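Long-range contacts in UDP-D-quinovosamine 4-dehydrogenase (Vibrio fischeri, PDB 3NKL), which probably takes part in oxidoreductase and lyase chemistry on a nucleotide sugar, this chain being a Rossmann-like domain of the longer membrane enzyme: residues 66-72 against 93-98; 31-37 against 49-54. All blocks are in the same frame, centred on the assembly; numbering follows the deposited sequence.

How the interactions relate
Both contacts belong to the same mixed, largely parallel sheet and both lie within one Rossmann-type domain. Interaction 2 comes first along the chain, pairing strand 29-35 with strand 49-52 before interaction 1 pairs 68-71 with 94-97. Their centres are about 13 Å apart, and strand 5-10 runs between 29-35 and 68-71, hydrogen-bonding to both, so the two pairs sit on either side of this central strand. They also touch, where CD1 of I66 packs on CG1 of I32 at 4.2 Å. Helix 14-25 contacts both pairs; helix 78-89 belongs to interaction 1 and helix 57-64 covers interaction 2. Through A72 and D36 both approach the glycine-rich turn after strand 5-10, consistent with a Rossmann-type nucleotide-binding domain.

Interaction 1 (66-72 against 93-98); sequences ISTVLLA and VEVLTI
The flat side-chain group of this contact is the carboxylate of E94, whose OE2 lies 3.4 Å from OG1 of T68; the two side chains lie alongside each other in the same sense, and the OG1-OE2 bond is weak, and the hydroxyl proton has another acceptor nearby. The strand pair has two faces of its own. On that of T68, E94, L70 and L96, CD2 of L70 lies 3.7 Å from CD1 of L96, and helix 14-25 covers L70 through L19 and L23. On that of V69, V95, L71 and T97, CD1 of L71 slants across V95 to reach its CG1 at 3.7 Å, beneath helix 78-89. Between the faces, five N-H...O bonds alternate in direction, as parallel strands require. The shortest, L71 N to L96 O at 2.7 Å, lies in the carbonyl plane, whereas E94 N stands 37° out of the plane of S67 C=O. Beyond the last bond, I98 N to L71 O at 3.1 Å, CD1 of I98 packs against A72. T97 turns its OG1 opposite the backbone N (chi1 179°), where it donates to I98 O at 2.8 Å and also bonds K81 NZ. By topology, 68-71, 78-89 and 94-97 form a beta-alpha-beta crossover; its two strands are held by backbone bonds and packed on both faces by leucine and valine side chains, and E94, whose OE1 lies near that of E116, may be somewhat easier to protonate.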
ATOM      1  N   ILE B  66     -10.683  14.253  17.337  1.00 22.92           N
ATOM      2  CA  ILE B  66     -10.162  12.897  17.183  1.00 20.93           C
ATOM      3  C   ILE B  66      -9.096  12.611  18.245  1.00 24.20           C
ATOM      4  O   ILE B  66      -8.170  13.385  18.417  1.00 27.17           O
ATOM      5  CB  ILE B  66      -9.591  12.697  15.757  1.00 23.12           C
ATOM      6  CG1 ILE B  66     -10.752  12.524  14.763  1.00 23.05           C
ATOM      7  CG2 ILE B  66      -8.664  11.464  15.713  1.00 21.09           C
ATOM      8  CD1 ILE B  66     -10.453  12.980  13.383  1.00 27.38           C
ATOM      9  N   SER B  67      -9.219  11.507  18.973  1.00 21.06           N
ATOM     10  CA  SER B  67      -8.188  11.203  19.955  1.00 27.08           C
ATOM     11  C   SER B  67      -7.517   9.864  19.691  1.00 21.20           C
ATOM     12  O   SER B  67      -6.765   9.391  20.518  1.00 19.22           O
ATOM     13  CB  SER B  67      -8.754  11.235  21.379  1.00 31.40           C
ATOM     14  OG  SER B  67      -9.794  10.299  21.516  1.00 39.57           O
ATOM     15  N   THR B  68      -7.810   9.265  18.543  1.00 15.44           N
ATOM     16  CA  THR B  68      -7.241   7.963  18.165  1.00 16.99           C
ATOM     17  C   THR B  68      -6.974   7.948  16.670  1.00 19.89           C
ATOM     18  O   THR B  68      -7.845   8.326  15.883  1.00 17.31           O
ATOM     19  CB  THR B  68      -8.209   6.810  18.513  1.00 19.40           C
ATOM     20  OG1 THR B  68      -8.382   6.749  19.928  1.00 26.28           O
ATOM     21  CG2 THR B  68      -7.676   5.478  18.037  1.00 23.64           C
ATOM     22  N   VAL B  69      -5.769   7.520  16.279  1.00 14.63           N
ATOM     23  CA  VAL B  69      -5.426   7.390  14.873  1.00 15.94           C
ATOM     24  C   VAL B  69      -4.986   5.953  14.629  1.00 18.43           C
ATOM     25  O   VAL B  69      -4.234   5.385  15.422  1.00 18.71           O
ATOM     26  CB  VAL B  69      -4.338   8.418  14.455  1.00 14.95           C
ATOM     27  CG1 VAL B  69      -3.794   8.109  13.047  1.00 12.96           C
ATOM     28  CG2 VAL B  69      -4.914   9.854  14.539  1.00 18.07           C
ATOM     29  N   LEU B  70      -5.500   5.351  13.562  1.00 11.82           N
ATOM     30  CA  LEU B  70      -5.207   3.957  13.240  1.00 15.67           C
ATOM     31  C   LEU B  70      -4.232   3.873  12.071  1.00 16.56           C
ATOM     32  O   LEU B  70      -4.459   4.472  11.022  1.00 20.71           O
ATOM     33  CB  LEU B  70      -6.502   3.232  12.868  1.00 14.83           C
ATOM     34  CG  LEU B  70      -7.680   3.372  13.841  1.00 20.75           C
ATOM     35  CD1 LEU B  70      -8.826   2.494  13.337  1.00 19.75           C
ATOM     36  CD2 LEU B  70      -7.272   2.978  15.238  1.00 18.52           C
ATOM     37  N   LEU B  71      -3.164   3.104  12.233  1.00 16.98           N
ATOM     38  CA  LEU B  71      -2.163   2.977  11.170  1.00 15.52           C
ATOM     39  C   LEU B  71      -2.473   1.780  10.288  1.00 20.22           C
ATOM     40  O   LEU B  71      -2.602   0.662  10.780  1.00 16.49           O
ATOM     41  CB  LEU B  71      -0.769   2.797  11.753  1.00 10.24           C
ATOM     42  CG  LEU B  71      -0.277   3.925  12.664  1.00 19.73           C
ATOM     43  CD1 LEU B  71       1.141   3.634  13.096  1.00 17.59           C
ATOM     44  CD2 LEU B  71      -0.335   5.263  11.951  1.00 18.43           C
ATOM     45  N   ALA B  72      -2.598   2.023   8.990  1.00 12.24           N
ATOM     46  CA  ALA B  72      -2.792   0.960   8.025  1.00 17.88           C
ATOM     47  C   ALA B  72      -1.739   1.148   6.930  1.00 17.74           C
ATOM     48  O   ALA B  72      -2.067   1.373   5.759  1.00 17.35           O
ATOM     49  CB  ALA B  72      -4.214   1.009   7.449  1.00 19.05           C
ATOM     50  N   VAL B  93      -2.595  11.985  20.425  1.00 14.44           N
ATOM     51  CA  VAL B  93      -3.589  10.976  20.113  1.00 19.35           C
ATOM     52  C   VAL B  93      -3.007   9.633  20.517  1.00 20.99           C
ATOM     53  O   VAL B  93      -1.812   9.506  20.697  1.00 21.39           O
ATOM     54  CB  VAL B  93      -3.934  10.967  18.627  1.00 15.90           C
ATOM     55  CG1 VAL B  93      -4.556  12.328  18.254  1.00 20.38           C
ATOM     56  CG2 VAL B  93      -2.676  10.693  17.748  1.00 16.72           C
ATOM     57  N   GLU B  94      -3.879   8.663  20.711  1.00 15.33           N
ATOM     58  CA  GLU B  94      -3.498   7.288  20.923  1.00 14.21           C
ATOM     59  C   GLU B  94      -3.261   6.712  19.529  1.00 13.87           C
ATOM     60  O   GLU B  94      -3.925   7.118  18.553  1.00 16.58           O
ATOM     61  CB  GLU B  94      -4.687   6.583  21.566  1.00 24.44           C
ATOM     62  CG  GLU B  94      -4.521   5.119  21.718  1.00 42.55           C
ATOM     63  CD  GLU B  94      -5.666   4.505  22.500  1.00 53.29           C
ATOM     64  OE1 GLU B  94      -5.383   3.627  23.337  1.00 52.03           O
ATOM     65  OE2 GLU B  94      -6.833   4.909  22.280  1.00 58.94           O
ATOM     66  N   VAL B  95      -2.313   5.791  19.404  1.00 13.19           N
ATOM     67  CA  VAL B  95      -1.983   5.264  18.068  1.00 17.08           C
ATOM     68  C   VAL B  95      -2.103   3.743  18.081  1.00 22.09           C
ATOM     69  O   VAL B  95      -1.465   3.081  18.917  1.00 16.62           O
ATOM     70  CB  VAL B  95      -0.566   5.691  17.621  1.00 13.84           C
ATOM     71  CG1 VAL B  95      -0.243   5.107  16.252  1.00 14.24           C
ATOM     72  CG2 VAL B  95      -0.448   7.217  17.575  1.00 15.92           C
ATOM     73  N   LEU B  96      -2.938   3.199  17.187  1.00 15.28           N
ATOM     74  CA  LEU B  96      -3.125   1.752  17.086  1.00 13.01           C
ATOM     75  C   LEU B  96      -2.731   1.355  15.683  1.00 14.56           C
ATOM     76  O   LEU B  96      -2.774   2.177  14.778  1.00 17.18           O
ATOM     77  CB  LEU B  96      -4.581   1.339  17.302  1.00 14.30           C
ATOM     78  CG  LEU B  96      -5.319   1.965  18.484  1.00 16.69           C
ATOM     79  CD1 LEU B  96      -6.777   1.462  18.536  1.00 25.49           C
ATOM     80  CD2 LEU B  96      -4.583   1.589  19.740  1.00 20.25           C
ATOM     81  N   THR B  97      -2.354   0.093  15.504  1.00 13.32           N
ATOM     82  CA  THR B  97      -1.894  -0.367  14.192  1.00 13.86           C
ATOM     83  C   THR B  97      -2.485  -1.718  13.809  1.00 14.10           C
ATOM     84  O   THR B  97      -2.699  -2.583  14.670  1.00 15.06           O
ATOM     85  CB  THR B  97      -0.338  -0.478  14.118  1.00 20.09           C
ATOM     86  OG1 THR B  97       0.055  -0.953  12.814  1.00 15.61           O
ATOM     87  CG2 THR B  97       0.196  -1.443  15.165  1.00 14.91           C
ATOM     88  N   ILE B  98      -2.721  -1.914  12.514  1.00 13.68           N
ATOM     89  CA  ILE B  98      -3.088  -3.243  12.023  1.00 15.35           C
ATOM     90  C   ILE B  98      -1.818  -4.109  12.036  1.00 14.27           C
ATOM     91  O   ILE B  98      -0.720  -3.583  12.246  1.00 16.13           O
ATOM     92  CB  ILE B  98      -3.685  -3.163  10.604  1.00 13.59           C
ATOM     93  CG1 ILE B  98      -2.609  -2.822   9.563  1.00 15.96           C
ATOM     94  CG2 ILE B  98      -4.846  -2.128  10.554  1.00 13.30           C
ATOM     95  CD1 ILE B  98      -3.164  -2.914   8.108  1.00 19.31           C
TER

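Interaction 2 (31-37 against 49-54); sequences PIAFIDD and ITIYRP. With SO4 (sulfate ion), chain K.
F34 and I35 pair with I51 and Y52 in parallel, the strand axes approaching to 4.6 Å at 34°, with F34 N to T50 O, Y52 N to F34 O and D36 N to Y52 O bonded at 2.9-3.0 Å. Where these bonds end, one water spans from I32 O to T50 N. The side chains of I49 and F34 cross at about a right angle, bringing CD1 of I49 3.4 Å from CE1 of F34, while CG2 of I49, opposite the backbone N, reaches 3.3 Å from CA of A33. The Y52 ring receives CB of A33 at its edge, in plane, 3.8 Å from CE2, and meets the ring of Y56. CG of P54 comes within 3.2 Å of OD1 of D37, whose hydrogen bond is to Y10 OH; OD2 forms a salt bridge with K40 of the second subunit. R53 bends at chi2 and chi3, and its NH2 makes a weak hydrogen bond to O3 of a sulfate, probably from the crystallisation liquor. D36 bonds A12 N through OD1 and D38 N through OD2, holding its carboxylate beside the glycine-rich turn. An acid just beyond the end of the second strand, beside a GxGxxG-like turn, probably marks a Rossmann dinucleotide-binding fold.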
ATOM      1  N   PRO B  31     -14.358   5.944  10.698  1.00 27.86           N
ATOM      2  CA  PRO B  31     -13.258   6.651  10.043  1.00 25.43           C
ATOM      3  C   PRO B  31     -13.771   7.955   9.433  1.00 32.46           C
ATOM      4  O   PRO B  31     -14.670   7.927   8.602  1.00 33.48           O
ATOM      5  CB  PRO B  31     -12.793   5.657   8.960  1.00 23.71           C
ATOM      6  CG  PRO B  31     -13.968   4.790   8.698  1.00 27.77           C
ATOM      7  CD  PRO B  31     -14.813   4.762   9.939  1.00 26.81           C
ATOM      8  N   ILE B  32     -13.216   9.081   9.871  1.00 24.53           N
ATOM      9  CA  ILE B  32     -13.623  10.401   9.395  1.00 27.54           C
ATOM     10  C   ILE B  32     -12.978  10.755   8.064  1.00 33.88           C
ATOM     11  O   ILE B  32     -13.603  11.364   7.192  1.00 28.24           O
ATOM     12  CB  ILE B  32     -13.199  11.479  10.411  1.00 36.79           C
ATOM     13  CG1 ILE B  32     -13.938  11.271  11.729  1.00 40.09           C
ATOM     14  CG2 ILE B  32     -13.443  12.869   9.858  1.00 45.40           C
ATOM     15  CD1 ILE B  32     -15.421  11.213  11.577  1.00 56.05           C
ATOM     16  N   ALA B  33     -11.712  10.378   7.928  1.00 23.20           N
ATOM     17  CA  ALA B  33     -10.911  10.715   6.752  1.00 26.11           C
ATOM     18  C   ALA B  33      -9.684   9.835   6.777  1.00 24.36           C
ATOM     19  O   ALA B  33      -9.386   9.224   7.819  1.00 21.90           O
ATOM     20  CB  ALA B  33     -10.496  12.175   6.804  1.00 24.45           C
ATOM     21  N   PHE B  34      -8.977   9.776   5.644  1.00 23.59           N
ATOM     22  CA  PHE B  34      -7.686   9.122   5.549  1.00 20.23           C
ATOM     23  C   PHE B  34      -6.576  10.158   5.565  1.00 23.24           C
ATOM     24  O   PHE B  34      -6.758  11.281   5.106  1.00 23.95           O
ATOM     25  CB  PHE B  34      -7.544   8.365   4.210  1.00 19.16           C
ATOM     26  CG  PHE B  34      -8.428   7.165   4.085  1.00 24.69           C
ATOM     27  CD1 PHE B  34      -9.633   7.242   3.403  1.00 32.34           C
ATOM     28  CD2 PHE B  34      -8.045   5.946   4.630  1.00 23.63           C
ATOM     29  CE1 PHE B  34     -10.437   6.124   3.271  1.00 37.84           C
ATOM     30  CE2 PHE B  34      -8.847   4.823   4.506  1.00 23.69           C
ATOM     31  CZ  PHE B  34     -10.036   4.906   3.825  1.00 30.97           C
ATOM     32  N   ILE B  35      -5.418   9.761   6.068  1.00 19.92           N
ATOM     33  CA  ILE B  35      -4.191  10.508   5.859  1.00 18.28           C
ATOM     34  C   ILE B  35      -3.285   9.643   4.970  1.00 22.28           C
ATOM     35  O   ILE B  35      -3.201   8.430   5.173  1.00 23.96           O
ATOM     36  CB  ILE B  35      -3.476  10.784   7.188  1.00 18.03           C
ATOM     37  CG1 ILE B  35      -4.382  11.601   8.114  1.00 19.90           C
ATOM     38  CG2 ILE B  35      -2.163  11.546   6.955  1.00 20.90           C
ATOM     39  CD1 ILE B  35      -4.547  13.050   7.664  1.00 25.98           C
ATOM     40  N   ASP B  36      -2.633  10.252   3.984  1.00 21.90           N
ATOM     41  CA  ASP B  36      -1.679   9.519   3.129  1.00 23.62           C
ATOM     42  C   ASP B  36      -0.526  10.419   2.681  1.00 29.53           C
ATOM     43  O   ASP B  36      -0.749  11.566   2.286  1.00 31.43           O
ATOM     44  CB  ASP B  36      -2.390   8.934   1.907  1.00 21.26           C
ATOM     45  CG  ASP B  36      -1.573   7.817   1.232  1.00 31.73           C
ATOM     46  OD1 ASP B  36      -1.920   6.630   1.407  1.00 29.76           O
ATOM     47  OD2 ASP B  36      -0.581   8.129   0.539  1.00 31.02           O
ATOM     48  N   ASP B  37       0.698   9.894   2.751  1.00 27.83           N
ATOM     49  CA  ASP B  37       1.905  10.635   2.392  1.00 32.29           C
ATOM     50  C   ASP B  37       1.958  10.949   0.897  1.00 35.22           C
ATOM     51  O   ASP B  37       2.749  11.780   0.464  1.00 37.35           O
ATOM     52  CB  ASP B  37       3.163   9.834   2.760  1.00 46.29           C
ATOM     53  CG  ASP B  37       3.330   9.642   4.261  1.00 61.31           C
ATOM     54  OD1 ASP B  37       2.953  10.551   5.029  1.00 67.66           O
ATOM     55  OD2 ASP B  37       3.855   8.582   4.678  1.00 61.69           O
ATOM     56  N   ILE B  49     -15.056   8.981   1.770  1.00 63.35           N
ATOM     57  CA  ILE B  49     -14.109   9.524   2.726  1.00 58.00           C
ATOM     58  C   ILE B  49     -13.070  10.265   1.913  1.00 46.26           C
ATOM     59  O   ILE B  49     -12.579   9.729   0.928  1.00 49.76           O
ATOM     60  CB  ILE B  49     -13.359   8.383   3.447  1.00 55.11           C
ATOM     61  CG1 ILE B  49     -14.273   7.181   3.660  1.00 60.34           C
ATOM     62  CG2 ILE B  49     -12.772   8.851   4.762  1.00 54.19           C
ATOM     63  CD1 ILE B  49     -13.605   6.065   4.401  1.00 60.10           C
ATOM     64  N   THR B  50     -12.698  11.475   2.311  1.00 36.06           N
ATOM     65  CA  THR B  50     -11.592  12.099   1.597  1.00 36.46           C
ATOM     66  C   THR B  50     -10.219  11.839   2.249  1.00 35.32           C
ATOM     67  O   THR B  50     -10.120  11.513   3.442  1.00 33.54           O
ATOM     68  CB  THR B  50     -11.878  13.586   1.191  1.00 45.88           C
ATOM     69  OG1 THR B  50     -10.923  14.472   1.782  1.00 49.24           O
ATOM     70  CG2 THR B  50     -13.287  13.993   1.565  1.00 42.37           C
ATOM     71  N   ILE B  51      -9.184  11.935   1.422  1.00 26.72           N
ATOM     72  CA  ILE B  51      -7.804  11.617   1.772  1.00 25.23           C
ATOM     73  C   ILE B  51      -7.009  12.912   1.842  1.00 29.22           C
ATOM     74  O   ILE B  51      -7.147  13.759   0.965  1.00 34.53           O
ATOM     75  CB  ILE B  51      -7.156  10.734   0.679  1.00 24.54           C
ATOM     76  CG1 ILE B  51      -7.914   9.423   0.496  1.00 29.75           C
ATOM     77  CG2 ILE B  51      -5.714  10.417   1.018  1.00 22.53           C
ATOM     78  CD1 ILE B  51      -7.404   8.612  -0.680  1.00 36.22           C
ATOM     79  N   TYR B  52      -6.183  13.077   2.872  1.00 24.65           N
ATOM     80  CA  TYR B  52      -5.433  14.321   3.040  1.00 25.17           C
ATOM     81  C   TYR B  52      -3.958  14.049   3.294  1.00 28.48           C
ATOM     82  O   TYR B  52      -3.599  13.036   3.887  1.00 28.00           O
ATOM     83  CB  TYR B  52      -5.965  15.150   4.220  1.00 24.18           C
ATOM     84  CG  TYR B  52      -7.413  15.545   4.126  1.00 29.84           C
ATOM     85  CD1 TYR B  52      -7.785  16.748   3.539  1.00 41.99           C
ATOM     86  CD2 TYR B  52      -8.412  14.726   4.632  1.00 31.25           C
ATOM     87  CE1 TYR B  52      -9.116  17.123   3.461  1.00 45.80           C
ATOM     88  CE2 TYR B  52      -9.745  15.094   4.564  1.00 34.30           C
ATOM     89  CZ  TYR B  52     -10.087  16.292   3.969  1.00 40.50           C
ATOM     90  OH  TYR B  52     -11.403  16.652   3.879  1.00 44.36           O
ATOM     91  N   ARG B  53      -3.113  14.982   2.871  1.00 28.50           N
ATOM     92  CA  ARG B  53      -1.692  14.919   3.167  1.00 30.54           C
ATOM     93  C   ARG B  53      -1.510  15.150   4.664  1.00 29.64           C
ATOM     94  O   ARG B  53      -2.378  15.758   5.323  1.00 26.13           O
ATOM     95  CB  ARG B  53      -0.937  15.989   2.367  1.00 35.96           C
ATOM     96  CG  ARG B  53      -1.418  17.411   2.689  1.00 57.40           C
ATOM     97  CD  ARG B  53      -0.271  18.421   2.762  1.00 68.92           C
ATOM     98  NE  ARG B  53      -0.042  19.136   1.513  1.00 74.87           N
ATOM     99  CZ  ARG B  53       1.134  19.641   1.144  1.00 84.54           C
ATOM    100  NH1 ARG B  53       1.248  20.281  -0.011  1.00 92.40           N
ATOM    101  NH2 ARG B  53       2.199  19.498   1.923  1.00 80.97           N
ATOM    102  N   PRO B  54      -0.384  14.672   5.215  1.00 26.79           N
ATOM    103  CA  PRO B  54      -0.191  14.667   6.671  1.00 28.76           C
ATOM    104  C   PRO B  54      -0.162  16.068   7.282  1.00 31.00           C
ATOM    105  O   PRO B  54      -0.308  16.208   8.489  1.00 28.56           O
ATOM    106  CB  PRO B  54       1.176  14.001   6.851  1.00 31.47           C
ATOM    107  CG  PRO B  54       1.433  13.262   5.575  1.00 31.81           C
ATOM    108  CD  PRO B  54       0.701  13.976   4.493  1.00 28.82           C
TER
HETATM  109  S   SO4 K 144       3.209  16.980   4.228  1.00 68.90           S
HETATM  110  O1  SO4 K 144       1.760  16.961   4.076  1.00 42.16           O
HETATM  111  O2  SO4 K 144       3.790  15.787   3.592  1.00 71.87           O
HETATM  112  O3  SO4 K 144       3.730  18.181   3.568  1.00 76.15           O
HETATM  113  O4  SO4 K 144       3.574  17.006   5.646  1.00 73.04           O
HETATM  114  O   HOH W   1     -13.691  12.471   4.619  1.00 45.22           O